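PDB 4ZXH: Abbfa_003403 from Acinetobacter baumannii, which probably makes a peptide-type product as a four-domain nonribosomal peptide synthetase, with condensation, adenylation, carrier and thioesterase domains. Local coordinates for residues P118-H130 and Y139-D151. Sequence-based numbering, arbitrary orientation.
Sequences PFDLTQPPLWRIH and YVIAFVIHHALMD. With PX4 (1,2-dimyristoyl-sn-glycero-3-phosphocholine), chain C.
Leu121 sets its CD2 methyl over the centre of the His146 ring, 3.7 Å from the centroid. This is a CH-pi contact. With CG on the far side from the backbone N (chi1 -165°), the His146 ring presents one face to Leu121. The ring is held at both nitrogens: ND1 accepts from Ala148 N at 2.9 Å, and NE2 hydrogen-bonds to Gln30 OE1 of helix 21-32. Phe119 meets the same histidine at its edge. The ring planes are turned 83° against each other in an oblique pair, neither stacked nor edge-to-face. His146 CB lies over one face of Phe119, Arg128 NH1 over the centre of the other, and Val144 CG1 at its edge, 3.8 Å from CE2. Arg128 NE hydrogen-bonds to His130 NE2 at 3.0 Å, and Val144 CG2 touches His130 CD2.

Residues 127-130 and 139-146 belong to the hairpin 127-135/138-146 and run antiparallel. Arg128 with Val144 and His130 with Ala142 are hydrogen-bonded pairs. Trp127, Ile129, Phe143 and Ile145 point to the opposite face. There Ile129 CG1 lies 3.8 Å from Phe143 CD1, the two side chains running alongside each other. Phospholipid atom C34 sits over the centre of the Phe143 ring, and C22 lies 3.6 Å from Trp127 CE3. Trp127 NE1 hydrogen-bonds to Leu71 O.

His146 begins the HHxxxD motif of condensation domains, which ends at Asp151, paired with Arg285. Leu121, Ala148 N and Gln30 hold it beyond the last paired residues. The face of Arg128, His130 and Val144 mixes a hydrogen-bonded polar pair with apolar contacts. The other is largely apolar and, in this crystal, packs against the phospholipid's acyl chains.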
# COMPACT_ATOMS: atom_id res chain seq x y z
N PRO A 118 16.95 8.90 -17.63
CA PRO A 118 17.23 7.56 -17.14
C PRO A 118 18.12 6.79 -18.10
O PRO A 118 18.13 7.15 -19.26
CB PRO A 118 15.83 6.91 -17.05
CG PRO A 118 15.06 7.59 -18.11
CD PRO A 118 15.59 9.03 -18.16
N PHE A 119 18.82 5.77 -17.62
CA PHE A 119 19.60 4.90 -18.49
C PHE A 119 18.85 3.61 -18.80
O PHE A 119 18.08 3.13 -17.99
CB PHE A 119 20.94 4.54 -17.83
CG PHE A 119 21.92 5.68 -17.71
CD1 PHE A 119 22.91 5.87 -18.67
CD2 PHE A 119 21.87 6.54 -16.63
CE1 PHE A 119 23.81 6.90 -18.57
CE2 PHE A 119 22.77 7.58 -16.51
CZ PHE A 119 23.75 7.76 -17.48
N ASP A 120 19.09 3.06 -19.99
CA ASP A 120 18.76 1.68 -20.30
C ASP A 120 20.03 0.86 -20.15
O ASP A 120 20.95 0.96 -20.97
CB ASP A 120 18.21 1.58 -21.72
CG ASP A 120 17.74 0.17 -22.09
OD1 ASP A 120 18.11 -0.83 -21.41
OD2 ASP A 120 16.97 0.07 -23.07
N LEU A 121 20.10 0.06 -19.10
CA LEU A 121 21.37 -0.57 -18.77
C LEU A 121 21.76 -1.63 -19.80
O LEU A 121 22.88 -2.12 -19.79
CB LEU A 121 21.30 -1.19 -17.37
CG LEU A 121 21.07 -0.19 -16.23
CD1 LEU A 121 21.09 -0.89 -14.89
CD2 LEU A 121 22.08 0.94 -16.28
N THR A 122 20.85 -1.99 -20.69
CA THR A 122 21.14 -3.01 -21.69
C THR A 122 21.80 -2.44 -22.96
O THR A 122 22.28 -3.19 -23.82
CB THR A 122 19.88 -3.76 -22.08
OG1 THR A 122 19.14 -2.98 -23.02
CG2 THR A 122 19.03 -4.00 -20.86
N GLN A 123 21.82 -1.12 -23.05
CA GLN A 123 22.35 -0.43 -24.22
C GLN A 123 23.46 0.54 -23.79
O GLN A 123 23.21 1.45 -23.00
CB GLN A 123 21.21 0.32 -24.94
CG GLN A 123 21.29 0.37 -26.47
CD GLN A 123 21.39 -1.01 -27.13
OE1 GLN A 123 22.17 -1.21 -28.07
NE2 GLN A 123 20.58 -1.96 -26.65
N PRO A 124 24.69 0.35 -24.31
CA PRO A 124 25.85 1.17 -23.95
C PRO A 124 25.80 2.51 -24.65
O PRO A 124 25.22 2.57 -25.72
CB PRO A 124 27.03 0.35 -24.45
CG PRO A 124 26.49 -0.35 -25.63
CD PRO A 124 25.04 -0.64 -25.35
N PRO A 125 26.43 3.55 -24.08
CA PRO A 125 27.21 3.51 -22.83
C PRO A 125 26.34 3.70 -21.60
O PRO A 125 25.23 4.18 -21.74
CB PRO A 125 28.19 4.68 -23.00
CG PRO A 125 27.46 5.64 -23.90
CD PRO A 125 26.55 4.84 -24.78
N LEU A 126 26.83 3.33 -20.41
CA LEU A 126 26.07 3.55 -19.18
C LEU A 126 26.57 4.79 -18.44
O LEU A 126 26.56 4.86 -17.21
CB LEU A 126 26.13 2.35 -18.25
CG LEU A 126 25.80 0.96 -18.78
CD1 LEU A 126 25.35 0.09 -17.67
CD2 LEU A 126 24.79 0.97 -19.91
N TRP A 127 27.00 5.77 -19.22
CA TRP A 127 27.45 7.04 -18.68
C TRP A 127 27.25 8.12 -19.74
O TRP A 127 27.13 7.80 -20.93
CB TRP A 127 28.91 6.96 -18.24
CG TRP A 127 29.81 6.40 -19.29
CD1 TRP A 127 30.03 5.08 -19.57
CD2 TRP A 127 30.64 7.15 -20.19
NE1 TRP A 127 30.94 4.96 -20.60
CE2 TRP A 127 31.33 6.22 -20.99
CE3 TRP A 127 30.87 8.51 -20.39
CZ2 TRP A 127 32.23 6.61 -21.99
CZ3 TRP A 127 31.78 8.90 -21.39
CH2 TRP A 127 32.44 7.96 -22.17
N ARG A 128 27.16 9.37 -19.31
CA ARG A 128 26.95 10.52 -20.20
C ARG A 128 27.74 11.72 -19.72
O ARG A 128 28.05 11.84 -18.53
CB ARG A 128 25.50 10.93 -20.27
CG ARG A 128 24.54 9.85 -20.66
CD ARG A 128 23.21 10.49 -20.94
NE ARG A 128 22.66 11.20 -19.80
CZ ARG A 128 21.70 10.70 -19.02
NH1 ARG A 128 21.21 9.49 -19.28
NH2 ARG A 128 21.20 11.41 -18.01
N ILE A 129 28.04 12.61 -20.65
CA ILE A 129 28.62 13.90 -20.32
C ILE A 129 27.72 14.99 -20.83
O ILE A 129 27.38 15.01 -22.02
CB ILE A 129 30.02 14.06 -20.94
CG1 ILE A 129 30.95 12.97 -20.43
CG2 ILE A 129 30.56 15.45 -20.64
CD1 ILE A 129 32.18 12.79 -21.27
N HIS A 130 27.31 15.90 -19.95
CA HIS A 130 26.44 17.01 -20.34
C HIS A 130 27.22 18.31 -20.29
O HIS A 130 27.70 18.68 -19.22
CB HIS A 130 25.22 17.10 -19.42
CG HIS A 130 24.25 15.96 -19.54
ND1 HIS A 130 23.15 16.02 -20.37
CD2 HIS A 130 24.18 14.77 -18.91
CE1 HIS A 130 22.46 14.89 -20.26
NE2 HIS A 130 23.07 14.11 -19.38
N TYR A 139 32.36 27.09 -19.21
CA TYR A 139 31.48 25.94 -19.39
C TYR A 139 31.05 25.33 -18.06
O TYR A 139 31.74 25.49 -17.06
CB TYR A 139 32.16 24.85 -20.23
CG TYR A 139 32.58 25.31 -21.61
CD1 TYR A 139 31.68 25.32 -22.65
CD2 TYR A 139 33.88 25.75 -21.86
CE1 TYR A 139 32.05 25.75 -23.91
CE2 TYR A 139 34.26 26.19 -23.12
CZ TYR A 139 33.34 26.18 -24.15
OH TYR A 139 33.68 26.60 -25.42
N VAL A 140 29.90 24.66 -18.06
CA VAL A 140 29.57 23.72 -16.99
C VAL A 140 29.56 22.31 -17.59
O VAL A 140 29.02 22.09 -18.68
CB VAL A 140 28.23 24.04 -16.34
CG1 VAL A 140 27.86 22.98 -15.31
CG2 VAL A 140 28.28 25.42 -15.69
N ILE A 141 30.19 21.38 -16.90
CA ILE A 141 30.37 20.03 -17.42
C ILE A 141 29.89 19.08 -16.36
O ILE A 141 30.40 19.10 -15.24
CB ILE A 141 31.84 19.72 -17.75
CG1 ILE A 141 32.43 20.82 -18.60
CG2 ILE A 141 31.95 18.42 -18.51
CD1 ILE A 141 31.84 20.91 -19.99
N ALA A 142 28.92 18.23 -16.69
CA ALA A 142 28.39 17.28 -15.71
C ALA A 142 28.56 15.86 -16.21
O ALA A 142 28.10 15.51 -17.31
CB ALA A 142 26.93 17.57 -15.39
N PHE A 143 29.23 15.05 -15.40
CA PHE A 143 29.46 13.65 -15.70
C PHE A 143 28.42 12.82 -14.97
O PHE A 143 28.29 12.95 -13.75
CB PHE A 143 30.86 13.22 -15.28
CG PHE A 143 31.95 14.00 -15.93
CD1 PHE A 143 32.58 13.52 -17.07
CD2 PHE A 143 32.35 15.23 -15.42
CE1 PHE A 143 33.59 14.23 -17.67
CE2 PHE A 143 33.36 15.94 -16.03
CZ PHE A 143 33.97 15.44 -17.17
N VAL A 144 27.68 11.99 -15.70
CA VAL A 144 26.65 11.12 -15.13
C VAL A 144 27.02 9.65 -15.32
O VAL A 144 27.18 9.20 -16.46
CB VAL A 144 25.29 11.33 -15.78
CG1 VAL A 144 24.22 10.72 -14.93
CG2 VAL A 144 25.02 12.79 -15.98
N ILE A 145 27.14 8.91 -14.23
CA ILE A 145 27.45 7.49 -14.33
C ILE A 145 26.44 6.69 -13.53
O ILE A 145 26.22 6.97 -12.35
CB ILE A 145 28.87 7.13 -13.80
CG1 ILE A 145 29.95 7.86 -14.56
CG2 ILE A 145 29.12 5.68 -13.98
CD1 ILE A 145 30.47 9.10 -13.89
N HIS A 146 25.83 5.69 -14.15
CA HIS A 146 24.88 4.87 -13.41
C HIS A 146 25.59 3.99 -12.39
O HIS A 146 26.63 3.39 -12.68
CB HIS A 146 24.06 4.03 -14.37
CG HIS A 146 22.85 3.43 -13.74
ND1 HIS A 146 22.91 2.33 -12.91
CD2 HIS A 146 21.55 3.79 -13.79
CE1 HIS A 146 21.69 2.03 -12.50
NE2 HIS A 146 20.85 2.90 -13.02
N HIS A 147 25.02 3.94 -11.19
CA HIS A 147 25.65 3.25 -10.05
C HIS A 147 25.76 1.72 -10.28
O HIS A 147 26.60 1.05 -9.67
CB HIS A 147 24.85 3.57 -8.78
CG HIS A 147 25.61 3.37 -7.50
ND1 HIS A 147 26.50 2.34 -7.31
CD2 HIS A 147 25.55 4.05 -6.33
CE1 HIS A 147 26.98 2.41 -6.07
NE2 HIS A 147 26.42 3.43 -5.47
N ALA A 148 24.93 1.16 -11.17
CA ALA A 148 25.11 -0.24 -11.56
C ALA A 148 26.47 -0.48 -12.21
O ALA A 148 26.98 -1.61 -12.18
CB ALA A 148 24.00 -0.70 -12.51
N LEU A 149 27.07 0.57 -12.77
CA LEU A 149 28.35 0.41 -13.46
C LEU A 149 29.51 0.57 -12.50
O LEU A 149 30.45 -0.23 -12.51
CB LEU A 149 28.48 1.41 -14.61
CG LEU A 149 29.70 1.18 -15.52
CD1 LEU A 149 29.57 -0.12 -16.36
CD2 LEU A 149 30.01 2.40 -16.41
N MET A 150 29.49 1.60 -11.66
CA MET A 150 30.58 1.78 -10.71
C MET A 150 30.13 2.60 -9.52
O MET A 150 29.10 3.26 -9.55
CB MET A 150 31.83 2.42 -11.38
CG MET A 150 31.66 3.80 -12.05
SD MET A 150 33.22 4.48 -12.80
CE MET A 150 33.32 3.53 -14.29
N ASP A 151 30.90 2.53 -8.44
CA ASP A 151 30.59 3.28 -7.25
C ASP A 151 31.37 4.61 -7.20
O ASP A 151 32.12 4.93 -8.11
CB ASP A 151 30.89 2.43 -6.01
CG ASP A 151 32.28 1.87 -6.03
OD1 ASP A 151 33.14 2.46 -6.71
OD2 ASP A 151 32.52 0.84 -5.35
O1 PX4 C . 33.15 22.78 -29.91
O2 PX4 C . 33.16 25.07 -28.67
P1 PX4 C . 33.85 23.78 -29.02
O3 PX4 C . 35.32 24.12 -29.60
C1 PX4 C . 35.66 24.12 -30.98
C2 PX4 C . 37.05 24.75 -31.14
N1 PX4 C . 37.61 24.60 -32.50
C3 PX4 C . 36.56 24.74 -33.52
C4 PX4 C . 38.64 25.63 -32.72
C5 PX4 C . 38.26 23.28 -32.63
O4 PX4 C . 34.29 23.05 -27.64
C6 PX4 C . 33.94 23.52 -26.33
C7 PX4 C . 33.85 22.31 -25.40
C8 PX4 C . 33.37 21.16 -26.28
O5 PX4 C . 33.24 19.97 -25.52
C9 PX4 C . 33.50 18.66 -26.11
O6 PX4 C . 34.01 18.58 -27.22
C10 PX4 C . 33.17 17.41 -25.33
C11 PX4 C . 34.42 16.78 -24.74
C12 PX4 C . 34.27 16.68 -23.23
C13 PX4 C . 34.92 15.39 -22.75
C14 PX4 C . 35.97 15.69 -21.69
C15 PX4 C . 36.86 14.47 -21.53
C16 PX4 C . 36.82 13.98 -20.10
C17 PX4 C . 37.49 12.63 -19.98
C18 PX4 C . 36.47 11.51 -20.19
C19 PX4 C . 36.08 10.84 -18.88
C20 PX4 C . 34.74 10.14 -19.03
C21 PX4 C . 34.38 9.36 -17.77
C22 PX4 C . 32.88 9.24 -17.55
O7 PX4 C . 35.13 22.00 -24.83
C23 PX4 C . 35.07 21.77 -23.38
O8 PX4 C . 34.18 22.32 -22.76
C24 PX4 C . 36.08 20.86 -22.67
C25 PX4 C . 35.93 20.74 -21.14
C26 PX4 C . 36.85 19.68 -20.53
C27 PX4 C . 36.63 19.47 -19.02
C28 PX4 C . 37.58 18.45 -18.37
C29 PX4 C . 37.35 18.26 -16.86
C30 PX4 C . 38.34 17.28 -16.22
C31 PX4 C . 37.81 16.47 -15.01
C32 PX4 C . 36.94 15.29 -15.48
C33 PX4 C . 36.76 14.13 -14.48
C34 PX4 C . 35.53 13.28 -14.83
C35 PX4 C . 35.61 11.80 -14.46
C36 PX4 C . 34.50 11.40 -13.49